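Local coordinates for protein precorrin-6A reductase (Rhodobacter capsulatus, PDB 4X7G) that catalyses the NADPH-dependent reduction of precorrin-6A, a step on the pathway to cobalamin (vitamin B12), at residues G51-L56 with S80-A85; S66-A71 with T90-C95; L94-R99 with P226-C231. One frame throughout, in Å; residues are numbered along the deposited sequence.

Contact 1 (G51-L56 with S80-A85); sequences GGVAGL and SANAVA. With NAP (NADP nicotinamide-adenine-dinucleotide phosphate), chain B.
Helices 52-56 and 80-85 approach to 8.8 Å between axes and cross at -54°, nearest where the CA atoms of Val-53 and Asn-82 lie 5.2 Å apart. With CG anti to the carbonyl carbon (chi1 -72°), Asn-82 reaches for the other helix, and its OD1 comes to 3.5 Å from Val-53 CG2 while hydrogen-bonded to Gln-78 NE2. The other valine methyl, CG1, rests on Ala-85 CB. Leu-56 lays CD2 over the backbone of the second helix, 3.8 Å from Ala-83 CA. Polar coupling runs through a water that accepts a hydrogen bond from Asn-82 ND2 at 3.2 Å, lies 2.7 Å from O2X of the NADP 2'-phosphate and weakly meets Gly-52 O. Gly-51 N donates a hydrogen bond to O1X at 3.0 Å. Replacing Asn-82 by an alanine would probably leave this water without its side-chain amide partner, strip Gln-78 of its acceptor and open a gap beside Val-53. The Gly-51 turn, following strand 45-47, thus gives a backbone amide to the phosphate that distinguishes NADP from NAD, in a Rossmann-type domain. Helices 52-63 and 77-90 cover the same face of the parallel sheet, joined by strand 67-70, whose Val-68 touches both.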
loop_
_atom_site.group_PDB
_atom_site.type_symbol
_atom_site.label_atom_id
_atom_site.label_comp_id
_atom_site.label_asym_id
_atom_site.label_seq_id
_atom_site.Cartn_x
_atom_site.Cartn_y
_atom_site.Cartn_z
ATOM N N GLY A 51 -4.106 -8.861 -16.630
ATOM C CA GLY A 51 -4.131 -8.486 -18.114
ATOM C C GLY A 51 -4.940 -7.277 -18.384
ATOM O O GLY A 51 -5.796 -7.242 -19.279
ATOM N N GLY A 52 -4.763 -6.247 -17.572
ATOM C CA GLY A 52 -5.413 -5.003 -17.767
ATOM C C GLY A 52 -6.947 -5.054 -17.489
ATOM O O GLY A 52 -7.500 -6.007 -16.839
ATOM N N VAL A 53 -7.673 -4.059 -17.976
ATOM C CA VAL A 53 -9.095 -3.933 -17.722
ATOM C C VAL A 53 -9.813 -5.134 -18.356
ATOM O O VAL A 53 -10.636 -5.815 -17.715
ATOM C CB VAL A 53 -9.720 -2.615 -18.231
ATOM C CG1 VAL A 53 -11.216 -2.668 -18.148
ATOM C CG2 VAL A 53 -9.120 -1.456 -17.398
ATOM N N ALA A 54 -9.487 -5.443 -19.622
ATOM C CA ALA A 54 -10.106 -6.540 -20.253
ATOM C C ALA A 54 -9.905 -7.858 -19.582
ATOM O O ALA A 54 -10.830 -8.661 -19.460
ATOM C CB ALA A 54 -9.682 -6.586 -21.759
ATOM N N GLY A 55 -8.716 -8.087 -19.115
ATOM C CA GLY A 55 -8.384 -9.271 -18.372
ATOM C C GLY A 55 -9.136 -9.425 -17.042
ATOM O O GLY A 55 -9.584 -10.512 -16.710
ATOM N N LEU A 56 -9.321 -8.277 -16.362
ATOM C CA LEU A 56 -10.027 -8.319 -15.086
ATOM C C LEU A 56 -11.528 -8.535 -15.375
ATOM O O LEU A 56 -12.225 -9.257 -14.691
ATOM C CB LEU A 56 -9.812 -7.015 -14.341
ATOM C CG LEU A 56 -10.607 -6.915 -12.997
ATOM C CD1 LEU A 56 -10.320 -8.098 -12.095
ATOM C CD2 LEU A 56 -10.209 -5.594 -12.308
ATOM N N SER A 80 -6.293 0.180 -9.042
ATOM C CA SER A 80 -7.543 0.749 -8.588
ATOM C C SER A 80 -8.384 1.326 -9.739
ATOM O O SER A 80 -9.577 1.098 -9.814
ATOM C CB SER A 80 -7.346 1.805 -7.546
ATOM O OG SER A 80 -6.855 1.232 -6.285
ATOM N N ALA A 81 -7.746 2.053 -10.666
ATOM C CA ALA A 81 -8.472 2.501 -11.881
ATOM C C ALA A 81 -8.970 1.371 -12.718
ATOM O O ALA A 81 -10.120 1.441 -13.187
ATOM C CB ALA A 81 -7.596 3.442 -12.677
ATOM N N ASN A 82 -8.192 0.348 -12.850
ATOM C CA ASN A 82 -8.616 -0.827 -13.631
ATOM C C ASN A 82 -9.834 -1.457 -12.998
ATOM O O ASN A 82 -10.777 -1.889 -13.686
ATOM C CB ASN A 82 -7.564 -1.875 -13.807
ATOM C CG ASN A 82 -6.467 -1.434 -14.758
ATOM O OD1 ASN A 82 -6.502 -0.323 -15.306
ATOM N ND2 ASN A 82 -5.535 -2.255 -14.958
ATOM N N ALA A 83 -9.886 -1.529 -11.670
ATOM C CA ALA A 83 -11.040 -2.128 -10.993
ATOM C C ALA A 83 -12.274 -1.281 -11.192
ATOM O O ALA A 83 -13.376 -1.848 -11.402
ATOM C CB ALA A 83 -10.763 -2.300 -9.479
ATOM N N VAL A 84 -12.168 0.050 -11.112
ATOM C CA VAL A 84 -13.345 0.871 -11.379
ATOM C C VAL A 84 -13.861 0.561 -12.776
ATOM O O VAL A 84 -15.094 0.345 -12.894
ATOM C CB VAL A 84 -13.019 2.358 -11.252
ATOM C CG1 VAL A 84 -14.290 3.154 -11.580
ATOM C CG2 VAL A 84 -12.541 2.670 -9.861
ATOM N N ALA A 85 -13.013 0.495 -13.774
ATOM C CA ALA A 85 -13.467 0.297 -15.160
ATOM C C ALA A 85 -14.019 -1.067 -15.343
ATOM O O ALA A 85 -15.144 -1.215 -15.954
ATOM C CB ALA A 85 -12.361 0.592 -16.118
HETATM P PA NAP B . -0.246 -0.592 -9.705
HETATM O O1A NAP B . 0.855 0.245 -10.341
HETATM O O2A NAP B . -1.440 0.023 -9.440
HETATM O O5B NAP B . -0.513 -1.879 -10.506
HETATM C C5B NAP B . 0.138 -2.289 -11.725
HETATM C C4B NAP B . -0.403 -3.573 -12.306
HETATM O O4B NAP B . -0.124 -4.677 -11.337
HETATM C C3B NAP B . -1.905 -3.660 -12.349
HETATM O O3B NAP B . -2.400 -2.984 -13.507
HETATM C C2B NAP B . -2.198 -5.102 -12.280
HETATM O O2B NAP B . -1.783 -5.746 -13.500
HETATM C C1B NAP B . -1.258 -5.572 -11.293
HETATM N N9A NAP B . -1.737 -5.561 -9.884
HETATM C C8A NAP B . -1.622 -4.560 -8.947
HETATM N N7A NAP B . -2.184 -4.936 -7.766
HETATM C C5A NAP B . -2.724 -6.163 -8.034
HETATM C C6A NAP B . -3.454 -7.095 -7.201
HETATM N N6A NAP B . -3.644 -6.885 -5.891
HETATM N N1A NAP B . -3.888 -8.256 -7.737
HETATM C C2A NAP B . -3.628 -8.472 -9.089
HETATM N N3A NAP B . -2.949 -7.732 -9.965
HETATM C C4A NAP B . -2.500 -6.580 -9.390
HETATM O O3 NAP B . 0.213 -1.210 -8.288
HETATM P PN NAP B . 1.680 -1.503 -7.627
HETATM O O1N NAP B . 2.238 -0.238 -6.991
HETATM O O2N NAP B . 2.538 -2.228 -8.572
HETATM O O5D NAP B . 1.263 -2.416 -6.364
HETATM C C5D NAP B . 1.545 -3.845 -6.409
HETATM C C4D NAP B . 0.962 -4.444 -5.225
HETATM O O4D NAP B . 1.694 -4.049 -4.079
HETATM C C3D NAP B . -0.550 -4.206 -4.997
HETATM O O3D NAP B . -1.252 -5.375 -4.544
HETATM C C2D NAP B . -0.541 -3.147 -3.896
HETATM O O2D NAP B . -1.599 -3.136 -3.020
HETATM C C1D NAP B . 0.778 -3.504 -3.159
HETATM N N1N NAP B . 1.370 -2.373 -2.612
HETATM C C2N NAP B . 1.649 -1.332 -3.093
HETATM C C3N NAP B . 2.157 -0.567 -2.105
HETATM C C7N NAP B . 2.305 0.578 -3.079
HETATM O O7N NAP B . 1.794 0.054 -4.203
HETATM N N7N NAP B . 2.840 1.819 -2.692
HETATM C C4N NAP B . 2.264 -1.079 -0.632
HETATM C C5N NAP B . 1.907 -2.453 -0.094
HETATM C C6N NAP B . 1.424 -2.917 -1.300
HETATM P P2B NAP B . -2.877 -6.034 -14.679
HETATM O O1X NAP B . -2.051 -6.977 -15.517
HETATM O O2X NAP B . -4.075 -6.532 -14.107
HETATM O O3X NAP B . -3.387 -4.688 -15.276
HETATM O O HOH W 1 -6.416 -5.220 -14.176
#

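Contact 2 (S66-A71 with T90-C95); sequences SHVIDA and TGVALC
Cys-95 O takes one hydrogen bond, from Asp-70 N (2.8 Å), and a weaker CA-H...O contact from Ile-69 CA (3.3 Å). The next rungs of this parallel ladder are Cys-95 N to Val-68 O (3.0 Å) and Val-68 N to Ala-93 O (2.9 Å), the latter nearly straight at 168°. Beyond them the strands part, and a water bridges Ser-66 O and Ala-93 N instead. On the face carrying Val-68 and Leu-94, a chi1 of 177° sets Val-68 CG1 opposite the backbone N and splits the methyls: CG1 stands 3.7 Å from Leu-94 CD1, while CG2 turns to Val-92 CG1, the two valines crossing at about a right angle. On the other face His-67 CD2 meets Ala-93 CB, and Ile-69 CD1 reaches Cys-95 CB at 4.0 Å. The imidazole is fixed at both nitrogens, ND1 sharing a 2.7 Å hydrogen bond with Ser-66 OG and NE2 hydrogen-bonded to His-244 O. Asp-70, at the end of the strand, its side chain about 7 Å from the bound NADP, has OD2 held by Ser-80 and OD1 by Thr-72. The two strands and helix 77-90 form a classic beta-alpha-beta unit. Helices 52-63 and 77-90 cover Val-68, helix 77-90 also covers Leu-94, and Val-237 and Trp-240 of helix 234-243 pack on the opposite face.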
loop_
_atom_site.group_PDB
_atom_site.type_symbol
_atom_site.label_atom_id
_atom_site.label_comp_id
_atom_site.label_asym_id
_atom_site.label_seq_id
_atom_site.Cartn_x
_atom_site.Cartn_y
_atom_site.Cartn_z
ATOM N N SER A 66 -19.230 -11.516 -7.359
ATOM C CA SER A 66 -20.313 -10.642 -7.118
ATOM C C SER A 66 -19.959 -9.277 -6.638
ATOM O O SER A 66 -20.722 -8.306 -6.823
ATOM C CB SER A 66 -21.253 -11.287 -6.088
ATOM O OG SER A 66 -20.617 -11.595 -4.853
ATOM N N HIS A 67 -18.859 -9.147 -5.908
ATOM C CA HIS A 67 -18.435 -7.917 -5.259
ATOM C C HIS A 67 -16.927 -7.931 -5.260
ATOM O O HIS A 67 -16.279 -8.969 -4.968
ATOM C CB HIS A 67 -18.911 -7.794 -3.793
ATOM C CG HIS A 67 -20.373 -7.956 -3.602
ATOM N ND1 HIS A 67 -20.990 -9.172 -3.664
ATOM C CD2 HIS A 67 -21.313 -7.034 -3.347
ATOM C CE1 HIS A 67 -22.287 -8.963 -3.512
ATOM N NE2 HIS A 67 -22.512 -7.690 -3.239
ATOM N N VAL A 68 -16.339 -6.747 -5.461
ATOM C CA VAL A 68 -14.920 -6.522 -5.343
ATOM C C VAL A 68 -14.670 -5.526 -4.210
ATOM O O VAL A 68 -15.249 -4.464 -4.177
ATOM C CB VAL A 68 -14.317 -5.954 -6.635
ATOM C CG1 VAL A 68 -12.829 -5.655 -6.488
ATOM C CG2 VAL A 68 -14.539 -6.932 -7.774
ATOM N N ILE A 69 -13.737 -5.893 -3.317
ATOM C CA ILE A 69 -13.159 -4.931 -2.360
ATOM C C ILE A 69 -11.745 -4.656 -2.788
ATOM O O ILE A 69 -10.905 -5.544 -2.802
ATOM C CB ILE A 69 -13.186 -5.425 -0.909
ATOM C CG1 ILE A 69 -14.621 -5.811 -0.517
ATOM C CG2 ILE A 69 -12.622 -4.299 -0.027
ATOM C CD1 ILE A 69 -15.640 -4.722 -0.532
ATOM N N ASP A 70 -11.550 -3.408 -3.232
ATOM C CA ASP A 70 -10.228 -2.974 -3.624
ATOM C C ASP A 70 -9.491 -2.494 -2.397
ATOM O O ASP A 70 -9.659 -1.353 -1.976
ATOM C CB ASP A 70 -10.338 -1.846 -4.670
ATOM C CG ASP A 70 -9.012 -1.225 -4.972
ATOM O OD1 ASP A 70 -7.973 -1.754 -4.547
ATOM O OD2 ASP A 70 -9.028 -0.136 -5.646
ATOM N N ALA A 71 -8.675 -3.361 -1.794
ATOM C CA ALA A 71 -7.870 -3.053 -0.614
ATOM C C ALA A 71 -6.417 -2.948 -0.994
ATOM O O ALA A 71 -5.546 -3.271 -0.209
ATOM C CB ALA A 71 -8.130 -4.043 0.500
ATOM N N THR A 90 -18.862 -4.715 -16.032
ATOM C CA THR A 90 -19.535 -5.930 -15.702
ATOM C C THR A 90 -20.727 -5.762 -14.799
ATOM O O THR A 90 -21.456 -6.729 -14.537
ATOM C CB THR A 90 -18.558 -6.922 -15.056
ATOM O OG1 THR A 90 -17.973 -6.293 -13.874
ATOM C CG2 THR A 90 -17.414 -7.324 -15.957
ATOM N N GLY A 91 -20.928 -4.626 -14.196
ATOM C CA GLY A 91 -21.941 -4.401 -13.220
ATOM C C GLY A 91 -21.697 -5.036 -11.830
ATOM O O GLY A 91 -22.618 -5.163 -11.000
ATOM N N VAL A 92 -20.437 -5.367 -11.535
ATOM C CA VAL A 92 -20.044 -5.891 -10.228
ATOM C C VAL A 92 -19.842 -4.751 -9.279
ATOM O O VAL A 92 -19.163 -3.741 -9.576
ATOM C CB VAL A 92 -18.785 -6.741 -10.439
ATOM C CG1 VAL A 92 -18.128 -7.124 -9.116
ATOM C CG2 VAL A 92 -19.069 -7.994 -11.284
ATOM N N ALA A 93 -20.389 -4.879 -8.088
ATOM C CA ALA A 93 -20.296 -3.868 -7.075
ATOM C C ALA A 93 -18.847 -3.770 -6.522
ATOM O O ALA A 93 -18.180 -4.772 -6.411
ATOM C CB ALA A 93 -21.164 -4.217 -5.910
ATOM N N LEU A 94 -18.409 -2.555 -6.311
ATOM C CA LEU A 94 -17.011 -2.257 -5.911
ATOM C C LEU A 94 -16.948 -1.274 -4.756
ATOM O O LEU A 94 -17.635 -0.248 -4.758
ATOM C CB LEU A 94 -16.307 -1.597 -7.094
ATOM C CG LEU A 94 -14.908 -1.040 -6.894
ATOM C CD1 LEU A 94 -13.937 -2.120 -6.540
ATOM C CD2 LEU A 94 -14.423 -0.324 -8.159
ATOM N N CYS A 95 -16.165 -1.596 -3.716
ATOM C CA CYS A 95 -15.811 -0.609 -2.713
ATOM C C CYS A 95 -14.313 -0.621 -2.552
ATOM O O CYS A 95 -13.677 -1.707 -2.539
ATOM C CB CYS A 95 -16.387 -0.879 -1.355
ATOM S SG CYS A 95 -16.500 0.698 -0.416
HETATM O O HOH W 2 -22.649 -6.732 -7.683
#

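Contact 3 (L94-R99 with P226-C231)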
loop_
_atom_site.group_PDB
_atom_site.type_symbol
_atom_site.label_atom_id
_atom_site.label_comp_id
_atom_site.label_asym_id
_atom_site.label_seq_id
_atom_site.Cartn_x
_atom_site.Cartn_y
_atom_site.Cartn_z
ATOM N N LEU A 94 -18.409 -2.555 -6.311
ATOM C CA LEU A 94 -17.011 -2.257 -5.911
ATOM C C LEU A 94 -16.948 -1.274 -4.756
ATOM O O LEU A 94 -17.635 -0.248 -4.758
ATOM C CB LEU A 94 -16.307 -1.597 -7.094
ATOM C CG LEU A 94 -14.908 -1.040 -6.894
ATOM C CD1 LEU A 94 -13.937 -2.120 -6.540
ATOM C CD2 LEU A 94 -14.423 -0.324 -8.159
ATOM N N CYS A 95 -16.165 -1.596 -3.716
ATOM C CA CYS A 95 -15.811 -0.609 -2.713
ATOM C C CYS A 95 -14.313 -0.621 -2.552
ATOM O O CYS A 95 -13.677 -1.707 -2.539
ATOM C CB CYS A 95 -16.387 -0.879 -1.355
ATOM S SG CYS A 95 -16.500 0.698 -0.416
ATOM N N ALA A 96 -13.689 0.544 -2.375
ATOM C CA ALA A 96 -12.243 0.616 -2.031
ATOM C C ALA A 96 -12.114 0.730 -0.563
ATOM O O ALA A 96 -12.612 1.653 0.048
ATOM C CB ALA A 96 -11.593 1.847 -2.720
ATOM N N PHE A 97 -11.337 -0.168 0.050
ATOM C CA PHE A 97 -11.014 -0.130 1.423
ATOM C C PHE A 97 -9.722 0.596 1.582
ATOM O O PHE A 97 -8.619 0.064 1.388
ATOM C CB PHE A 97 -10.871 -1.547 1.996
ATOM C CG PHE A 97 -10.591 -1.629 3.458
ATOM C CD1 PHE A 97 -10.663 -0.529 4.334
ATOM C CD2 PHE A 97 -10.285 -2.861 4.088
ATOM C CE1 PHE A 97 -10.423 -0.671 5.712
ATOM C CE2 PHE A 97 -10.115 -3.017 5.422
ATOM C CZ PHE A 97 -10.128 -1.939 6.221
ATOM N N GLU A 98 -9.872 1.880 1.818
ATOM C CA GLU A 98 -8.692 2.750 2.088
ATOM C C GLU A 98 -9.046 3.787 3.093
ATOM O O GLU A 98 -10.166 4.372 3.075
ATOM C CB GLU A 98 -8.145 3.301 0.877
ATOM C CG GLU A 98 -9.004 4.210 0.101
ATOM C CD GLU A 98 -8.202 5.257 -0.779
ATOM O OE1 GLU A 98 -7.101 5.010 -1.363
ATOM O OE2 GLU A 98 -8.761 6.322 -1.024
ATOM N N ARG A 99 -8.121 3.972 3.981
ATOM C CA ARG A 99 -8.311 4.786 5.199
ATOM C C ARG A 99 -8.002 6.233 4.765
ATOM O O ARG A 99 -7.548 6.499 3.650
ATOM C CB ARG A 99 -7.422 4.377 6.322
ATOM C CG ARG A 99 -7.672 2.953 6.723
ATOM C CD ARG A 99 -6.431 2.530 7.239
ATOM N NE ARG A 99 -6.327 2.753 8.602
ATOM C CZ ARG A 99 -6.792 1.884 9.493
ATOM N NH1 ARG A 99 -7.554 0.875 9.102
ATOM N NH2 ARG A 99 -6.592 2.066 10.779
ATOM N N PRO A 226 -9.999 7.373 -10.291
ATOM C CA PRO A 226 -11.385 7.668 -10.584
ATOM C C PRO A 226 -12.306 7.373 -9.434
ATOM O O PRO A 226 -11.990 6.551 -8.515
ATOM C CB PRO A 226 -11.701 6.695 -11.697
ATOM C CG PRO A 226 -10.404 6.444 -12.404
ATOM C CD PRO A 226 -9.389 6.495 -11.269
ATOM N N ALA A 227 -13.475 8.003 -9.404
ATOM C CA ALA A 227 -14.408 7.893 -8.310
ATOM C C ALA A 227 -15.043 6.473 -8.243
ATOM O O ALA A 227 -15.338 5.885 -9.239
ATOM C CB ALA A 227 -15.572 8.858 -8.547
ATOM N N ARG A 228 -15.158 6.032 -6.990
ATOM C CA ARG A 228 -15.825 4.795 -6.628
ATOM C C ARG A 228 -16.165 4.838 -5.168
ATOM O O ARG A 228 -15.650 5.690 -4.380
ATOM C CB ARG A 228 -15.061 3.532 -7.035
ATOM C CG ARG A 228 -13.896 3.121 -6.129
ATOM C CD ARG A 228 -12.690 4.038 -6.324
ATOM N NE ARG A 228 -11.463 3.320 -5.986
ATOM C CZ ARG A 228 -10.429 3.818 -5.309
ATOM N NH1 ARG A 228 -9.425 3.029 -5.028
ATOM N NH2 ARG A 228 -10.459 5.026 -4.811
ATOM N N ASP A 229 -17.044 3.952 -4.700
ATOM C CA ASP A 229 -17.364 3.908 -3.341
ATOM C C ASP A 229 -16.114 3.688 -2.482
ATOM O O ASP A 229 -15.316 2.831 -2.852
ATOM C CB ASP A 229 -18.355 2.756 -3.011
ATOM C CG ASP A 229 -19.805 2.987 -3.467
ATOM O OD1 ASP A 229 -20.111 4.032 -4.071
ATOM O OD2 ASP A 229 -20.598 2.061 -3.244
ATOM N N ILE A 230 -16.005 4.427 -1.388
ATOM C CA ILE A 230 -14.855 4.281 -0.443
ATOM C C ILE A 230 -15.387 3.785 0.862
ATOM O O ILE A 230 -16.383 4.331 1.463
ATOM C CB ILE A 230 -14.198 5.642 -0.191
ATOM C CG1 ILE A 230 -13.780 6.259 -1.485
ATOM C CG2 ILE A 230 -13.074 5.497 0.831
ATOM C CD1 ILE A 230 -12.881 5.533 -2.305
ATOM N N CYS A 231 -14.799 2.712 1.394
ATOM C CA CYS A 231 -15.103 2.091 2.648
ATOM C C CYS A 231 -13.873 2.407 3.485
ATOM O O CYS A 231 -12.781 1.837 3.258
ATOM C CB CYS A 231 -15.366 0.591 2.457
ATOM S SG CYS A 231 -16.877 0.236 1.499
HETATM O O HOH W 3 -18.151 1.901 -6.380
HETATM O O HOH W 4 -7.181 3.298 -3.411
#
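Chi1 of -156° turns Cys-95 SG opposite the backbone N, and -67° swings Cys-231 SG back beside its own N, which brings the sulfurs to 2.0 Å in a disulfide with a chi3 of 109°. The link is diagonal, since Cys-231 pairs in register with Phe-97, two residues further along. Two straight bonds lie beside it, Ala-96 N to Asp-229 O and Cys-231 N to Ala-96 O, both 2.8 Å, before a weak one from Glu-98 N to Cys-231 O. Phe-97 CD1 lies 3.4 Å from that same carbonyl oxygen. On the other face, Arg-228 bends at chi2 so that Ala-96 CB sits 3.3 Å above the guanidinium plane, offset toward its rim. Its NH1 makes a salt bridge to Asp-70 OD2 and donates at 2.8 Å to a water in the guanidinium plane, which in turn donates to Glu-98 OE1. Ile-230 CD1 touches the same alanine methyl, and Leu-94 CD2 lies against the arginine's aliphatic part. Arg-228 probably offsets the charge of Asp-70; Glu-98 is linked to it through water, OE2 standing 4.3 Å from NH2. The buried disulfide staples the last strand of the Rossmann-type sheet diagonally across a parallel pair.

All three contacts belong to the Rossmann-type domain built on the sheet ordered 45-47, 27-31, 4-7, 67-70, 93-97 and 229-231. Contacts 2 and 3, their centres about 9 Å apart, are successive strand pairs sharing strand 93-97; contact 1 lies among the helices on one face, its centre about 11 Å from that of contact 2 and about 15 Å from that of contact 3. Segments of contacts 1 and 2 alternate along the chain, and contact 3 closes last, after the chain has formed a second parallel sheet and returned. That late edge strand fits the strand-swapping described between the two Rossmann-fold domains. Ser-80 of contact 1, Asp-70 of contact 2 and Arg-228 of contact 3 meet where the three contacts come together.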